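Local coordinates for YesW protein (Bacillus subtilis, PDB 2ZUX) that cleaves type I rhamnogalacturonan of plant cell walls by endo-type elimination, as a secreted, calcium-containing polysaccharide lyase of family 11, at residues Y217-E220 and Q221-L225; T309-S312 and S313-G316; D420-P423 and R424-G427; W517-D521 and S522-R526. One frame throughout, in Å; residues are numbered along the deposited sequence.

Contact 1 (Y217-E220 and Q221-L225); sequences YRNE and QGRVL. With RAM (alpha-L-rhamnopyranose), chain O.
Asn-219 OD1 accepts two backbone N-H groups of the following residues. Gln-221 N lies 2.9 Å from Asn-219 OD1, which makes an Asx turn. Arg-223 N reaches Asn-219 OD1 at 3.1 Å. The two donors come from opposite faces of the amide plane, so the oxygen is held from both sides. A type I beta turn runs from Asn-219 to Gly-222 in the same place, closed by Gly-222 N on Asn-219 O. The chain then returns beside itself, and Asn-219 N gives a nearly straight bond to Arg-223 O (2.8 Å, 171°). Thus both the backbone and the side chain of Asn-219 bind this reversal.

With chi1 at 78°, Asn-219 CG sits between its backbone N and carbonyl carbon, which carries OD1 over the turn. The other arm of the amide is also used. Asn-219 ND2 donates to Gln-221 OE1 at 2.9 Å, and the two amide planes are 39° apart. Together with the two bonds to OD1, this fixes the rotation of the Asn-219 amide. Gln-221 NE2 and Arg-223 NH2 both reach Asp-145, and Arg-223 NH1 also binds Asn-142 O. These bonds tie the turn to a neighbouring loop.

Further along, Val-224 places CG1 against Tyr-217 CB and CG2 against Arg-218 CG. Water 1 links Tyr-217 O to Leu-225 N. Arg-218 leaves the turn for a rhamnose pocket that also holds Asp-150 and Lys-170, and Asp-216 makes a salt bridge to its guanidinium. Arg-218 NH1 donates to rhamnose O4 at 2.8 Å, with O4 at the edge of the guanidinium.

Contact 2 (T309-S312 and S313-G316); sequences TLDS and SKSG
Two first torsions bring Asp-311 and Ser-313 together. Asp-311 CG stands anti to the backbone N (chi1 -178°), which carries the carboxylate forward over the turn. Ser-313 OG lies between its own N and carbonyl carbon (chi1 75°) and faces that carboxylate. Asp-311 OD1 then takes two bonds from Ser-313. Ser-313 OG donates to Asp-311 OD1 at 2.7 Å. Ser-313 N donates to Asp-311 OD1 at 2.9 Å. Both donors meet OD1 from the same face of the carboxylate plane. The bond from the backbone N makes this an Asx turn.

The chain folds as a type I beta turn from Asp-311 to Lys-314, closed by Lys-314 N on Asp-311 O at 3.1 Å. Asp-311 O is also bound by Asn-317 ND2. The Lys-314 chain bends back over the second carboxylate oxygen. Lys-314 CD packs 3.4 Å from Asp-311 OD2. Lys-314 NZ makes a rather long salt bridge to Asp-311 OD2 at 3.6 Å. Replacing Asp-311 by an alanine would probably leave Ser-313 N and OG without their shared acceptor and the Lys-314 ammonium without this counter-charge.

Ser-312 turns its hydroxyl elsewhere, to Thr-292 N. This turn ends strand 303-311, an outermost strand of a four-stranded antiparallel propeller sheet. The inner neighbour is strand 293-300, whose Met-293 touches Asp-311. Beyond the turn, a loop leads on to strand 329-331 of the next sheet.

Contact 3 (D420-P423 and R424-G427); sequences DIDP and RYPG. With CA (calcium ion), chain I.
The backbone from Asp-422 to Tyr-425 makes a type I beta turn, whose closing bond from Tyr-425 N to Asp-422 O is weak at 3.4 Å. The turn belongs to a calcium-binding loop between strands 416-419 and 429-432 of the beta-propeller. The loop wraps the ion, with Asp-420 OD1 2.3 Å from the calcium, and with three carbonyl oxygens, those of Asp-422, Tyr-425 and Gly-427. Glu-429 and water 3 also bind the ion. Asp-420 OD2 is held by Asp-570 N.

While its carbonyl binds calcium, the side chain of Asp-422 faces away from the ion. Arg-424 N donates to Asp-422 OD1 at 2.9 Å, giving an Asx turn. A bend at chi3 (-58°) turns the Arg-424 guanidinium side-on to the same carboxylate. The two planes are nearly coplanar, 13° apart. An alanine in place of Asp-422 would remove the carboxylate, which is likely to leave the Arg-424 guanidinium free to turn and Arg-424 N without its Asx-turn acceptor. Tyr-425 brings its ring edge to Asp-422 OD2. The salt bridge has two bonds: Arg-424 NE reaches Asp-422 OD1 at 3.0 Å, and Arg-424 NH2 reaches Asp-422 OD2 at 2.8 Å, both on syn lone pairs.

Contact 4 (W517-D521 and S522-R526); sequences WRTED and SSALR
Trp-517 starts the contact with a pair of backbone bonds to Arg-526. Arg-526 N donates to Trp-517 O at 2.7 Å, and Trp-517 N donates to Arg-526 O at 3.0 Å. This is a hydrogen-bonded pair of an antiparallel beta hairpin. The indole reaches away, with NE1 on Ser-469 O. Arg-518 follows in a non-hydrogen-bonded pair with Leu-525. Leu-525 CD2 packs on Arg-518 CB at 4.0 Å, and Ser-522 OG lies beside Arg-518 CD. The Arg-518 side chain comes about 4 Å from a bound rhamnose.

Thr-519 N bonds to Ala-524 O at 3.0 Å. Thr-519 CG2 touches Ala-524 CB and Arg-526 NE; the Thr-519 and Arg-526 side chains cross at about a right angle. Arg-526 NH1 binds Ser-489 O. A type I beta turn runs from Thr-519 to Ser-522, closed by Ser-522 N on Thr-519 O. Water 4 links Ser-522 OG to Glu-520 O. Asp-521 OD1 ends the walk with three donors. Thr-519 OG1 donates to Asp-521 OD1 at 2.9 Å, nearly along the C-O axis. Ser-523 OG donates to Asp-521 OD1 at 2.6 Å, and Ser-523 N, 3.0 Å from Asp-521 OD1, completes an Asx turn.

Strand 514-519 also pairs with strands 491-492 and 503-505. Strand 524-528 pairs with strand 91-95 from far earlier in the chain, consistent with ring closure of the propeller. Arg-518, Ser-522 and Leu-525 rest on strand 109-120, where Ala-114 N bonds Ser-522 OG.

The four contacts follow one another along the chain, and none nests in or crosses another. Contact 1 folds a reversal within the long loop between strands 193-198 and 230-235 of one sheet. Contact 2 turns the chain at the end of strand 303-311, on the way to the next sheet; its centre is about 28 Å from that of contact 1. Contact 3 shapes the loop from strand 416-419 to strand 429-432, across the chain's centre from contact 1. Contact 4 closes the hairpin of strands 514-519 and 524-528, and nearest atoms of contacts 3 and 4 are about 16 Å apart. Each of the four contains an Asx turn of its own.

Contact 1 (Y217-E220 and Q221-L225)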
loop_
_atom_site.group_PDB
_atom_site.type_symbol
_atom_site.label_atom_id
_atom_site.label_comp_id
_atom_site.label_asym_id
_atom_site.label_seq_id
_atom_site.Cartn_x
_atom_site.Cartn_y
_atom_site.Cartn_z
ATOM N N TYR A 217 -8.890 -19.052 22.883
ATOM C CA TYR A 217 -7.694 -18.614 23.593
ATOM C C TYR A 217 -7.754 -17.152 23.996
ATOM O O TYR A 217 -6.733 -16.574 24.367
ATOM C CB TYR A 217 -6.446 -18.887 22.751
ATOM C CG TYR A 217 -6.179 -20.356 22.566
ATOM C CD1 TYR A 217 -5.700 -21.129 23.616
ATOM C CD2 TYR A 217 -6.406 -20.976 21.340
ATOM C CE1 TYR A 217 -5.457 -22.478 23.460
ATOM C CE2 TYR A 217 -6.169 -22.329 21.168
ATOM C CZ TYR A 217 -5.690 -23.075 22.235
ATOM O OH TYR A 217 -5.453 -24.421 22.074
ATOM N N ARG A 218 -8.939 -16.548 23.949
ATOM C CA ARG A 218 -9.099 -15.184 24.453
ATOM C C ARG A 218 -8.972 -15.192 25.967
ATOM O O ARG A 218 -9.656 -15.966 26.655
ATOM C CB ARG A 218 -10.457 -14.603 24.067
ATOM C CG ARG A 218 -10.652 -14.391 22.574
ATOM C CD ARG A 218 -12.075 -13.968 22.262
ATOM N NE ARG A 218 -13.025 -15.047 22.543
ATOM C CZ ARG A 218 -14.340 -14.962 22.341
ATOM N NH1 ARG A 218 -14.882 -13.853 21.852
ATOM N NH2 ARG A 218 -15.114 -16.002 22.629
ATOM N N ASN A 219 -8.090 -14.350 26.494
ATOM C CA ASN A 219 -8.015 -14.187 27.941
ATOM C C ASN A 219 -9.009 -13.125 28.393
ATOM O O ASN A 219 -9.760 -12.580 27.582
ATOM C CB ASN A 219 -6.573 -13.947 28.421
ATOM C CG ASN A 219 -6.084 -12.533 28.195
ATOM O OD1 ASN A 219 -6.763 -11.693 27.615
ATOM N ND2 ASN A 219 -4.874 -12.264 28.678
ATOM N N GLU A 220 -9.043 -12.843 29.691
ATOM C CA GLU A 220 -10.038 -11.918 30.215
ATOM C C GLU A 220 -9.778 -10.466 29.795
ATOM O O GLU A 220 -10.640 -9.611 29.975
ATOM C CB GLU A 220 -10.124 -12.026 31.736
ATOM C CG GLU A 220 -8.843 -11.607 32.422
ATOM C CD GLU A 220 -8.804 -11.937 33.897
ATOM O OE1 GLU A 220 -9.370 -12.974 34.313
ATOM O OE2 GLU A 220 -8.182 -11.156 34.626
ATOM N N GLN A 221 -8.589 -10.196 29.244
ATOM C CA GLN A 221 -8.269 -8.887 28.664
ATOM C C GLN A 221 -8.794 -8.768 27.227
ATOM O O GLN A 221 -8.602 -7.734 26.592
ATOM C CB GLN A 221 -6.752 -8.652 28.609
ATOM C CG GLN A 221 -5.963 -8.675 29.912
ATOM C CD GLN A 221 -4.475 -8.627 29.623
ATOM O OE1 GLN A 221 -3.822 -9.662 29.478
ATOM N NE2 GLN A 221 -3.944 -7.422 29.478
ATOM N N GLY A 222 -9.415 -9.822 26.702
ATOM C CA GLY A 222 -9.815 -9.853 25.289
ATOM C C GLY A 222 -8.632 -9.948 24.342
ATOM O O GLY A 222 -8.743 -9.595 23.161
ATOM N N ARG A 223 -7.496 -10.415 24.856
ATOM C CA ARG A 223 -6.294 -10.599 24.054
ATOM C C ARG A 223 -6.083 -12.084 23.852
ATOM O O ARG A 223 -6.578 -12.901 24.633
ATOM C CB ARG A 223 -5.088 -10.002 24.776
ATOM C CG ARG A 223 -5.182 -8.513 25.026
ATOM C CD ARG A 223 -4.091 -8.095 25.985
ATOM N NE ARG A 223 -4.177 -6.689 26.352
ATOM C CZ ARG A 223 -3.590 -5.702 25.684
ATOM N NH1 ARG A 223 -2.870 -5.955 24.588
ATOM N NH2 ARG A 223 -3.702 -4.452 26.119
ATOM N N VAL A 224 -5.355 -12.443 22.804
ATOM C CA VAL A 224 -5.085 -13.840 22.517
ATOM C C VAL A 224 -3.591 -14.051 22.658
ATOM O O VAL A 224 -2.826 -13.803 21.723
ATOM C CB VAL A 224 -5.615 -14.248 21.121
ATOM C CG1 VAL A 224 -5.379 -15.732 20.879
ATOM C CG2 VAL A 224 -7.104 -13.913 21.005
ATOM N N LEU A 225 -3.195 -14.483 23.854
ATOM C CA LEU A 225 -1.799 -14.524 24.263
ATOM C C LEU A 225 -1.296 -15.943 24.500
ATOM O O LEU A 225 -0.222 -16.143 25.071
ATOM C CB LEU A 225 -1.615 -13.671 25.525
ATOM C CG LEU A 225 -2.019 -12.194 25.436
ATOM C CD1 LEU A 225 -1.820 -11.495 26.782
ATOM C CD2 LEU A 225 -1.258 -11.458 24.336
HETATM C C1 RAM O . -17.281 -14.747 17.173
HETATM C C2 RAM O . -18.076 -15.789 17.957
HETATM C C3 RAM O . -17.790 -15.653 19.451
HETATM C C4 RAM O . -17.965 -14.209 19.922
HETATM C C5 RAM O . -17.125 -13.261 19.060
HETATM C C6 RAM O . -17.327 -11.798 19.442
HETATM O O1 RAM O . -15.908 -15.080 17.190
HETATM O O2 RAM O . -19.452 -15.596 17.705
HETATM O O3 RAM O . -18.653 -16.497 20.182
HETATM O O4 RAM O . -17.619 -14.110 21.290
HETATM O O5 RAM O . -17.479 -13.440 17.698
HETATM O O HOH W 1 -4.656 -15.832 25.930
#

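Contact 2 (T309-S312 and S313-G316)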
loop_
_atom_site.group_PDB
_atom_site.type_symbol
_atom_site.label_atom_id
_atom_site.label_comp_id
_atom_site.label_asym_id
_atom_site.label_seq_id
_atom_site.Cartn_x
_atom_site.Cartn_y
_atom_site.Cartn_z
ATOM N N THR A 309 15.349 -16.276 9.027
ATOM C CA THR A 309 14.876 -15.590 10.220
ATOM C C THR A 309 15.930 -14.578 10.657
ATOM O O THR A 309 17.119 -14.894 10.669
ATOM C CB THR A 309 14.671 -16.598 11.371
ATOM O OG1 THR A 309 13.691 -17.564 10.989
ATOM C CG2 THR A 309 14.200 -15.908 12.652
ATOM N N LEU A 310 15.503 -13.358 10.981
ATOM C CA LEU A 310 16.333 -12.418 11.733
ATOM C C LEU A 310 15.705 -12.270 13.111
ATOM O O LEU A 310 14.515 -11.976 13.225
ATOM C CB LEU A 310 16.426 -11.057 11.044
ATOM C CG LEU A 310 17.307 -10.045 11.793
ATOM C CD1 LEU A 310 18.745 -10.537 11.950
ATOM C CD2 LEU A 310 17.300 -8.718 11.085
ATOM N N ASP A 311 16.502 -12.481 14.151
ATOM C CA ASP A 311 16.021 -12.455 15.519
ATOM C C ASP A 311 16.963 -11.582 16.342
ATOM O O ASP A 311 18.128 -11.938 16.532
ATOM C CB ASP A 311 15.973 -13.893 16.051
ATOM C CG ASP A 311 15.442 -14.003 17.473
ATOM O OD1 ASP A 311 15.306 -12.987 18.186
ATOM O OD2 ASP A 311 15.165 -15.149 17.884
ATOM N N SER A 312 16.482 -10.433 16.812
ATOM C CA SER A 312 17.334 -9.504 17.553
ATOM C C SER A 312 17.853 -10.083 18.871
ATOM O O SER A 312 18.838 -9.583 19.417
ATOM C CB SER A 312 16.598 -8.191 17.815
ATOM O OG SER A 312 15.528 -8.372 18.725
ATOM N N SER A 313 17.193 -11.127 19.376
ATOM C CA SER A 313 17.559 -11.728 20.662
ATOM C C SER A 313 18.738 -12.692 20.545
ATOM O O SER A 313 19.274 -13.137 21.559
ATOM C CB SER A 313 16.353 -12.419 21.308
ATOM O OG SER A 313 16.048 -13.646 20.673
ATOM N N LYS A 314 19.132 -13.008 19.314
ATOM C CA LYS A 314 20.326 -13.807 19.039
ATOM C C LYS A 314 21.580 -12.960 19.199
ATOM O O LYS A 314 21.611 -11.797 18.784
ATOM C CB LYS A 314 20.279 -14.358 17.615
ATOM C CG LYS A 314 19.821 -15.802 17.471
ATOM C CD LYS A 314 18.425 -16.057 18.008
ATOM C CE LYS A 314 18.471 -16.839 19.308
ATOM N NZ LYS A 314 17.184 -17.541 19.563
ATOM N N SER A 315 22.614 -13.554 19.790
ATOM C CA SER A 315 23.898 -12.877 19.966
ATOM C C SER A 315 24.424 -12.310 18.652
ATOM O O SER A 315 24.499 -13.013 17.642
ATOM C CB SER A 315 24.923 -13.817 20.603
ATOM O OG SER A 315 24.597 -14.059 21.959
ATOM N N GLY A 316 24.763 -11.023 18.673
ATOM C CA GLY A 316 25.241 -10.326 17.488
ATOM C C GLY A 316 24.183 -9.450 16.837
ATOM O O GLY A 316 24.508 -8.584 16.028
HETATM O O HOH W 2 20.740 -10.410 21.252
#

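Contact 3 (D420-P423 and R424-G427)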
loop_
_atom_site.group_PDB
_atom_site.type_symbol
_atom_site.label_atom_id
_atom_site.label_comp_id
_atom_site.label_asym_id
_atom_site.label_seq_id
_atom_site.Cartn_x
_atom_site.Cartn_y
_atom_site.Cartn_z
ATOM N N ASP A 420 7.557 15.746 -3.939
ATOM C CA ASP A 420 7.993 16.903 -4.709
ATOM C C ASP A 420 6.823 17.870 -4.808
ATOM O O ASP A 420 5.908 17.672 -5.622
ATOM C CB ASP A 420 8.457 16.503 -6.111
ATOM C CG ASP A 420 9.086 17.666 -6.859
ATOM O OD1 ASP A 420 9.242 18.748 -6.253
ATOM O OD2 ASP A 420 9.439 17.504 -8.047
ATOM N N ILE A 421 6.853 18.904 -3.966
ATOM C CA ILE A 421 5.792 19.909 -3.937
ATOM C C ILE A 421 6.280 21.296 -4.353
ATOM O O ILE A 421 5.469 22.198 -4.564
ATOM C CB ILE A 421 5.111 19.981 -2.547
ATOM C CG1 ILE A 421 6.054 20.547 -1.471
ATOM C CG2 ILE A 421 4.582 18.597 -2.154
ATOM C CD1 ILE A 421 5.384 20.748 -0.131
ATOM N N ASP A 422 7.595 21.458 -4.477
ATOM C CA ASP A 422 8.189 22.758 -4.758
ATOM C C ASP A 422 9.231 22.567 -5.852
ATOM O O ASP A 422 10.254 21.936 -5.622
ATOM C CB ASP A 422 8.827 23.315 -3.480
ATOM C CG ASP A 422 9.285 24.756 -3.621
ATOM O OD1 ASP A 422 9.594 25.195 -4.755
ATOM O OD2 ASP A 422 9.338 25.436 -2.574
ATOM N N PRO A 423 8.975 23.097 -7.059
ATOM C CA PRO A 423 9.905 22.861 -8.164
ATOM C C PRO A 423 11.174 23.718 -8.089
ATOM O O PRO A 423 12.087 23.534 -8.900
ATOM C CB PRO A 423 9.076 23.240 -9.397
ATOM C CG PRO A 423 8.155 24.292 -8.907
ATOM C CD PRO A 423 7.827 23.924 -7.472
ATOM N N ARG A 424 11.235 24.629 -7.123
ATOM C CA ARG A 424 12.409 25.491 -6.976
ATOM C C ARG A 424 13.555 24.749 -6.298
ATOM O O ARG A 424 14.702 25.192 -6.342
ATOM C CB ARG A 424 12.059 26.758 -6.202
ATOM C CG ARG A 424 10.916 27.559 -6.807
ATOM C CD ARG A 424 10.467 28.659 -5.868
ATOM N NE ARG A 424 10.050 28.117 -4.577
ATOM C CZ ARG A 424 9.834 28.845 -3.489
ATOM N NH1 ARG A 424 9.977 30.167 -3.527
ATOM N NH2 ARG A 424 9.473 28.253 -2.357
ATOM N N TYR A 425 13.244 23.618 -5.666
ATOM C CA TYR A 425 14.265 22.783 -5.049
ATOM C C TYR A 425 14.217 21.415 -5.710
ATOM O O TYR A 425 13.188 20.732 -5.644
ATOM C CB TYR A 425 14.025 22.657 -3.546
ATOM C CG TYR A 425 14.159 23.965 -2.801
ATOM C CD1 TYR A 425 15.360 24.315 -2.182
ATOM C CD2 TYR A 425 13.085 24.850 -2.716
ATOM C CE1 TYR A 425 15.485 25.516 -1.490
ATOM C CE2 TYR A 425 13.199 26.049 -2.023
ATOM C CZ TYR A 425 14.401 26.370 -1.419
ATOM O OH TYR A 425 14.511 27.563 -0.732
ATOM N N PRO A 426 15.308 21.011 -6.379
ATOM C CA PRO A 426 15.287 19.708 -7.045
ATOM C C PRO A 426 14.971 18.588 -6.062
ATOM O O PRO A 426 15.371 18.637 -4.894
ATOM C CB PRO A 426 16.711 19.565 -7.601
ATOM C CG PRO A 426 17.172 20.980 -7.766
ATOM C CD PRO A 426 16.588 21.715 -6.596
ATOM N N GLY A 427 14.220 17.605 -6.535
ATOM C CA GLY A 427 13.917 16.438 -5.728
ATOM C C GLY A 427 12.678 16.596 -4.869
ATOM O O GLY A 427 11.897 17.547 -5.020
HETATM CA CA CA I . 11.141 19.753 -5.414
HETATM O O HOH W 3 11.497 19.373 -7.743
#

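Contact 4 (W517-D521 and S522-R526)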
loop_
_atom_site.group_PDB
_atom_site.type_symbol
_atom_site.label_atom_id
_atom_site.label_comp_id
_atom_site.label_asym_id
_atom_site.label_seq_id
_atom_site.Cartn_x
_atom_site.Cartn_y
_atom_site.Cartn_z
ATOM N N TRP A 517 -12.378 5.346 -1.327
ATOM C CA TRP A 517 -12.922 5.708 -0.013
ATOM C C TRP A 517 -14.238 4.975 0.187
ATOM O O TRP A 517 -15.015 4.817 -0.752
ATOM C CB TRP A 517 -13.235 7.204 0.085
ATOM C CG TRP A 517 -12.097 8.150 0.342
ATOM C CD1 TRP A 517 -11.352 8.268 1.481
ATOM C CD2 TRP A 517 -11.644 9.179 -0.542
ATOM N NE1 TRP A 517 -10.434 9.291 1.345
ATOM C CE2 TRP A 517 -10.598 9.867 0.113
ATOM C CE3 TRP A 517 -12.012 9.575 -1.834
ATOM C CZ2 TRP A 517 -9.921 10.940 -0.483
ATOM C CZ3 TRP A 517 -11.343 10.634 -2.425
ATOM C CH2 TRP A 517 -10.304 11.300 -1.751
ATOM N N ARG A 518 -14.510 4.556 1.412
ATOM C CA ARG A 518 -15.834 4.043 1.749
ATOM C C ARG A 518 -16.841 5.188 1.819
ATOM O O ARG A 518 -16.469 6.346 2.038
ATOM C CB ARG A 518 -15.800 3.330 3.099
ATOM C CG ARG A 518 -15.409 4.224 4.256
ATOM C CD ARG A 518 -15.670 3.555 5.585
ATOM N NE ARG A 518 -15.154 4.359 6.684
ATOM C CZ ARG A 518 -15.900 5.130 7.465
ATOM N NH1 ARG A 518 -17.213 5.205 7.263
ATOM N NH2 ARG A 518 -15.336 5.825 8.446
ATOM N N THR A 519 -18.120 4.868 1.636
ATOM C CA THR A 519 -19.183 5.794 2.010
ATOM C C THR A 519 -19.276 5.824 3.533
ATOM O O THR A 519 -18.768 4.929 4.213
ATOM C CB THR A 519 -20.536 5.361 1.431
ATOM O OG1 THR A 519 -20.850 4.044 1.896
ATOM C CG2 THR A 519 -20.504 5.366 -0.088
ATOM N N GLU A 520 -19.934 6.844 4.070
ATOM C CA GLU A 520 -20.044 7.003 5.523
ATOM C C GLU A 520 -20.651 5.771 6.204
ATOM O O GLU A 520 -20.204 5.366 7.283
ATOM C CB GLU A 520 -20.827 8.278 5.868
ATOM C CG GLU A 520 -20.104 9.553 5.426
ATOM C CD GLU A 520 -20.969 10.805 5.477
ATOM O OE1 GLU A 520 -21.981 10.813 6.212
ATOM O OE2 GLU A 520 -20.620 11.787 4.783
ATOM N N ASP A 521 -21.640 5.162 5.550
ATOM C CA ASP A 521 -22.322 3.994 6.106
ATOM C C ASP A 521 -21.738 2.642 5.678
ATOM O O ASP A 521 -22.289 1.596 6.009
ATOM C CB ASP A 521 -23.832 4.051 5.814
ATOM C CG ASP A 521 -24.171 3.879 4.335
ATOM O OD1 ASP A 521 -23.269 3.698 3.492
ATOM O OD2 ASP A 521 -25.378 3.929 3.998
ATOM N N SER A 522 -20.629 2.680 4.935
ATOM C CA SER A 522 -19.947 1.469 4.442
ATOM C C SER A 522 -20.827 0.566 3.575
ATOM O O SER A 522 -20.602 -0.642 3.491
ATOM C CB SER A 522 -19.307 0.669 5.586
ATOM O OG SER A 522 -18.314 1.431 6.249
ATOM N N SER A 523 -21.824 1.159 2.916
ATOM C CA SER A 523 -22.638 0.414 1.957
ATOM C C SER A 523 -21.923 0.217 0.621
ATOM O O SER A 523 -22.313 -0.631 -0.179
ATOM C CB SER A 523 -23.986 1.103 1.732
ATOM O OG SER A 523 -23.818 2.415 1.240
ATOM N N ALA A 524 -20.880 1.014 0.387
ATOM C CA ALA A 524 -20.137 0.964 -0.867
ATOM C C ALA A 524 -18.720 1.482 -0.682
ATOM O O ALA A 524 -18.438 2.229 0.258
ATOM C CB ALA A 524 -20.855 1.785 -1.945
ATOM N N LEU A 525 -17.843 1.066 -1.587
ATOM C CA LEU A 525 -16.570 1.753 -1.810
ATOM C C LEU A 525 -16.705 2.601 -3.064
ATOM O O LEU A 525 -17.343 2.177 -4.030
ATOM C CB LEU A 525 -15.426 0.756 -1.997
ATOM C CG LEU A 525 -15.120 -0.218 -0.856
ATOM C CD1 LEU A 525 -14.026 -1.173 -1.280
ATOM C CD2 LEU A 525 -14.730 0.524 0.418
ATOM N N ARG A 526 -16.116 3.791 -3.049
ATOM C CA ARG A 526 -16.099 4.655 -4.217
ATOM C C ARG A 526 -14.684 4.762 -4.740
ATOM O O ARG A 526 -13.766 5.072 -3.978
ATOM C CB ARG A 526 -16.596 6.051 -3.861
ATOM C CG ARG A 526 -18.051 6.132 -3.437
ATOM C CD ARG A 526 -18.396 7.572 -3.185
ATOM N NE ARG A 526 -19.777 7.762 -2.760
ATOM C CZ ARG A 526 -20.264 8.936 -2.376
ATOM N NH1 ARG A 526 -19.484 10.008 -2.374
ATOM N NH2 ARG A 526 -21.530 9.031 -1.994
HETATM O O HOH W 4 -19.467 2.816 8.132
#